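PDB 6OYC: glycosylation Associate Protein 1 from Streptococcus agalactiae serotype V, which probably works as a lectin-like, GT-B-related component of the Gap123 complex in the glycosylation and accessory Sec export of adhesins. Local coordinates for residues Asp435-Thr438 against Gln439-Ile443; Asp429-Lys432 against Ile433-Leu436. All blocks are in the same frame, centred on the assembly; numbering follows the deposited sequence.

After strand 426-428, a strand of the parallel sheet in the C-terminal half, the chain enters a loop. Contact 2 comes first along the chain. It closes this loop by tying Asp429, just after the strand, to the backbone of Asp435. Contact 1 begins where that closure ends. It winds Asp435-Thr438 onto Gln439-Ile443 as the first turns of helix 436-445, which leads on to strand 449-451. The two contacts follow one another and neither encloses the other. They share Asp435 and Leu436. Asp435 is the joint: its backbone N is held by the loop, and its side chain starts the helix.

Contact 1: Asp435-Thr438 against Gln439-Ile443; sequences DLYT and QIAGI
The contact is the capped N-terminal start of helix 436-445, the helix of the beta-alpha-beta unit between strands 426-428 and 449-451. Asp435 is the N-cap. One carboxylate oxygen, Asp435 OD2, takes two bonds from Thr438. Thr438 N donates to Asp435 OD2 at 2.9 Å, and Thr438 OG1 donates to the same OD2 at 2.6 Å. The two donors come from opposite faces of the carboxylate plane, both on the anti side. Thr438 OG1 stands beside its own backbone N (chi1 -59°), which lets one residue grip one oxygen twice. Tyr356 OH is a further partner of Thr438 OG1.

Regular helical bonds follow. Gln439 N reaches Asp435 O at 3.2 Å, and Ile440 N reaches Leu436 O at 3.0 Å. Ala441 N then binds Tyr437 O at 2.8 Å, and Gly442 N binds Thr438 O. Among the side chains, Leu436 CG meets Ile440 CD1 at 3.9 Å, an apolar contact one turn along the helix. Gln439 CG, beside its own backbone N, lies 3.3 Å from Asp435 O, and the extended chain beyond it touches Thr455 and Phe457. The Tyr437 ring lies against helix 414-420, and its OH binds Asp304.

The bond from Thr438 N satisfies a backbone N-H of the first turn, and the hydroxyl bond holds the carboxylate in place. A carboxylate at this helix end would also be favoured by the helix dipole.

Contact 2: Asp429-Lys432 against Ile433-Leu436; sequences DISK and IPDL
The carboxylate of Asp429 has Pro434 over one face. Pro434 CB lies 3.7 Å from Asp429 CG, and Pro434 CA comes within 3.3 Å of Asp429 OD2. The proline and the aspartate side chain cross at about a right angle. The Asp429 side chain also packs on Val323 of strand 318-323. Asp435 N donates to Asp429 OD2 at 2.9 Å. This N-H comes from the syn side, 31° out of the carboxylate plane, and is tilted toward the face that carries Pro434. CG of Asp429 is turned anti to its backbone N (chi1 -167°), which sends the carboxylate across the loop.

Water 1 adds a second link. It donates to Asp429 OD2 at 2.7 Å and to Asp435 O at 2.9 Å. OD2 therefore accepts two bonds, and the N and O of Asp435 are both tied to it, one directly and one through water.

The far end of the loop has its own turn. Ile433 N donates to Ser431 OG at 3.1 Å, a rather bent bond with an angle of 135° at the hydrogen. This is an ST turn, in which the serine side chain binds the N-H two residues on. Pro434 CD packs beside the chain here, 3.5 Å from Lys432 C. Next to the turn, Lys432 and Ile433 are exposed; the side chain of Ile433 touches Arg326.

Asp429 is also held from the sheet side, where its backbone pairs with Ile450 and its O binds Asn451 ND2. The whole is the strand-to-helix loop of a beta-alpha-beta unit, joining strand 426-428 to helix 436-445 at the end of the parallel sheet, consistent with the Rossmann-like domain of a GT-B-related protein.

Contact 1: Asp435-Thr438 against Gln439-Ile443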
loop_
_atom_site.group_PDB
_atom_site.type_symbol
_atom_site.label_atom_id
_atom_site.label_comp_id
_atom_site.label_asym_id
_atom_site.label_seq_id
_atom_site.Cartn_x
_atom_site.Cartn_y
_atom_site.Cartn_z
ATOM N N ASP A 435 7.463 2.164 -12.118
ATOM C CA ASP A 435 6.806 1.878 -10.850
ATOM C C ASP A 435 6.241 3.157 -10.219
ATOM O O ASP A 435 6.938 4.173 -10.083
ATOM C CB ASP A 435 7.795 1.188 -9.905
ATOM C CG ASP A 435 7.184 0.880 -8.544
ATOM O OD1 ASP A 435 6.333 -0.015 -8.478
ATOM O OD2 ASP A 435 7.540 1.543 -7.544
ATOM N N LEU A 436 4.963 3.100 -9.845
ATOM C CA LEU A 436 4.274 4.283 -9.337
ATOM C C LEU A 436 4.851 4.732 -8.003
ATOM O O LEU A 436 5.147 5.921 -7.814
ATOM C CB LEU A 436 2.775 4.003 -9.194
ATOM C CG LEU A 436 2.006 5.126 -8.481
ATOM C CD1 LEU A 436 2.049 6.372 -9.353
ATOM C CD2 LEU A 436 0.551 4.744 -8.138
ATOM N N TYR A 437 5.002 3.801 -7.052
ATOM C CA TYR A 437 5.461 4.211 -5.736
ATOM C C TYR A 437 6.858 4.821 -5.818
ATOM O O TYR A 437 7.157 5.797 -5.124
ATOM C CB TYR A 437 5.444 3.046 -4.742
ATOM C CG TYR A 437 5.849 3.592 -3.387
ATOM C CD1 TYR A 437 4.992 4.428 -2.678
ATOM C CD2 TYR A 437 7.112 3.364 -2.860
ATOM C CE1 TYR A 437 5.363 4.981 -1.449
ATOM C CE2 TYR A 437 7.493 3.920 -1.615
ATOM C CZ TYR A 437 6.613 4.726 -0.924
ATOM O OH TYR A 437 6.964 5.293 0.288
ATOM N N THR A 438 7.719 4.270 -6.678
ATOM C CA THR A 438 9.052 4.833 -6.882
ATOM C C THR A 438 8.976 6.270 -7.386
ATOM O O THR A 438 9.752 7.129 -6.950
ATOM C CB THR A 438 9.842 3.955 -7.858
ATOM O OG1 THR A 438 9.944 2.632 -7.322
ATOM C CG2 THR A 438 11.248 4.501 -8.088
ATOM N N GLN A 439 8.050 6.553 -8.309
ATOM C CA GLN A 439 7.860 7.928 -8.768
ATOM C C GLN A 439 7.440 8.839 -7.617
ATOM O O GLN A 439 7.971 9.947 -7.464
ATOM C CB GLN A 439 6.821 7.978 -9.885
ATOM C CG GLN A 439 7.227 7.262 -11.142
ATOM C CD GLN A 439 6.154 7.350 -12.198
ATOM O OE1 GLN A 439 5.076 6.743 -12.076
ATOM N NE2 GLN A 439 6.424 8.126 -13.234
ATOM N N ILE A 440 6.472 8.389 -6.805
ATOM C CA ILE A 440 6.032 9.171 -5.647
ATOM C C ILE A 440 7.191 9.421 -4.701
ATOM O O ILE A 440 7.363 10.532 -4.184
ATOM C CB ILE A 440 4.877 8.458 -4.921
ATOM C CG1 ILE A 440 3.587 8.543 -5.744
ATOM C CG2 ILE A 440 4.678 9.039 -3.525
ATOM C CD1 ILE A 440 2.620 7.418 -5.426
ATOM N N ALA A 441 7.994 8.384 -4.441
ATOM C CA ALA A 441 9.151 8.549 -3.572
ATOM C C ALA A 441 10.125 9.574 -4.151
ATOM O O ALA A 441 10.741 10.349 -3.408
ATOM C CB ALA A 441 9.831 7.196 -3.357
ATOM N N GLY A 442 10.255 9.607 -5.477
ATOM C CA GLY A 442 11.096 10.575 -6.157
ATOM C C GLY A 442 10.693 12.015 -5.895
ATOM O O GLY A 442 11.508 12.791 -5.394
ATOM N N ILE A 443 9.446 12.387 -6.207
ATOM C CA ILE A 443 8.989 13.747 -5.929
ATOM C C ILE A 443 8.913 14.030 -4.437
ATOM O O ILE A 443 8.831 15.198 -4.046
ATOM C CB ILE A 443 7.605 14.060 -6.538
ATOM C CG1 ILE A 443 6.512 13.268 -5.822
ATOM C CG2 ILE A 443 7.555 13.792 -8.034
ATOM C CD1 ILE A 443 5.096 13.571 -6.340
#

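Contact 2: Asp429-Lys432 against Ile433-Leu436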
loop_
_atom_site.group_PDB
_atom_site.type_symbol
_atom_site.label_atom_id
_atom_site.label_comp_id
_atom_site.label_asym_id
_atom_site.label_seq_id
_atom_site.Cartn_x
_atom_site.Cartn_y
_atom_site.Cartn_z
ATOM N N ASP A 429 14.409 4.498 -13.744
ATOM C CA ASP A 429 13.362 3.547 -14.109
ATOM C C ASP A 429 13.012 3.853 -15.560
ATOM O O ASP A 429 12.312 4.833 -15.843
ATOM C CB ASP A 429 12.154 3.672 -13.187
ATOM C CG ASP A 429 11.189 2.510 -13.325
ATOM O OD1 ASP A 429 11.309 1.741 -14.313
ATOM O OD2 ASP A 429 10.311 2.375 -12.436
ATOM N N ILE A 430 13.520 3.033 -16.478
ATOM C CA ILE A 430 13.479 3.362 -17.899
ATOM C C ILE A 430 12.505 2.476 -18.668
ATOM O O ILE A 430 12.440 2.565 -19.897
ATOM C CB ILE A 430 14.876 3.305 -18.538
ATOM C CG1 ILE A 430 15.554 1.965 -18.242
ATOM C CG2 ILE A 430 15.736 4.482 -18.082
ATOM C CD1 ILE A 430 16.731 1.694 -19.129
ATOM N N SER A 431 11.736 1.632 -17.982
ATOM C CA SER A 431 10.728 0.838 -18.664
ATOM C C SER A 431 9.596 1.741 -19.144
ATOM O O SER A 431 9.498 2.913 -18.765
ATOM C CB SER A 431 10.190 -0.262 -17.746
ATOM O OG SER A 431 9.066 0.193 -17.008
ATOM N N LYS A 432 8.713 1.183 -19.977
ATOM C CA LYS A 432 7.576 1.975 -20.441
ATOM C C LYS A 432 6.495 2.149 -19.392
ATOM O O LYS A 432 5.651 3.024 -19.563
ATOM C CB LYS A 432 6.946 1.374 -21.696
ATOM C CG LYS A 432 7.944 0.859 -22.710
ATOM C CD LYS A 432 7.244 -0.045 -23.713
ATOM C CE LYS A 432 8.250 -0.778 -24.550
ATOM N NZ LYS A 432 8.531 -0.045 -25.800
ATOM N N ILE A 433 6.494 1.347 -18.323
ATOM C CA ILE A 433 5.538 1.513 -17.224
ATOM C C ILE A 433 6.314 1.637 -15.918
ATOM O O ILE A 433 6.472 0.644 -15.192
ATOM C CB ILE A 433 4.540 0.346 -17.152
ATOM C CG1 ILE A 433 4.028 -0.013 -18.546
ATOM C CG2 ILE A 433 3.370 0.703 -16.234
ATOM C CD1 ILE A 433 3.267 -1.326 -18.604
ATOM N N PRO A 434 6.840 2.814 -15.594
ATOM C CA PRO A 434 7.651 2.936 -14.384
ATOM C C PRO A 434 6.812 2.713 -13.141
ATOM O O PRO A 434 5.608 2.984 -13.113
ATOM C CB PRO A 434 8.207 4.366 -14.454
ATOM C CG PRO A 434 7.468 5.045 -15.519
ATOM C CD PRO A 434 6.950 3.998 -16.456
ATOM N N ASP A 435 7.463 2.164 -12.118
ATOM C CA ASP A 435 6.806 1.878 -10.850
ATOM C C ASP A 435 6.241 3.157 -10.219
ATOM O O ASP A 435 6.938 4.173 -10.083
ATOM C CB ASP A 435 7.795 1.188 -9.905
ATOM C CG ASP A 435 7.184 0.880 -8.544
ATOM O OD1 ASP A 435 6.333 -0.015 -8.478
ATOM O OD2 ASP A 435 7.540 1.543 -7.544
ATOM N N LEU A 436 4.963 3.100 -9.845
ATOM C CA LEU A 436 4.274 4.283 -9.337
ATOM C C LEU A 436 4.851 4.732 -8.003
ATOM O O LEU A 436 5.147 5.921 -7.814
ATOM C CB LEU A 436 2.775 4.003 -9.194
ATOM C CG LEU A 436 2.006 5.126 -8.481
ATOM C CD1 LEU A 436 2.049 6.372 -9.353
ATOM C CD2 LEU A 436 0.551 4.744 -8.138
HETATM O O HOH W 1 9.590 4.642 -11.065
#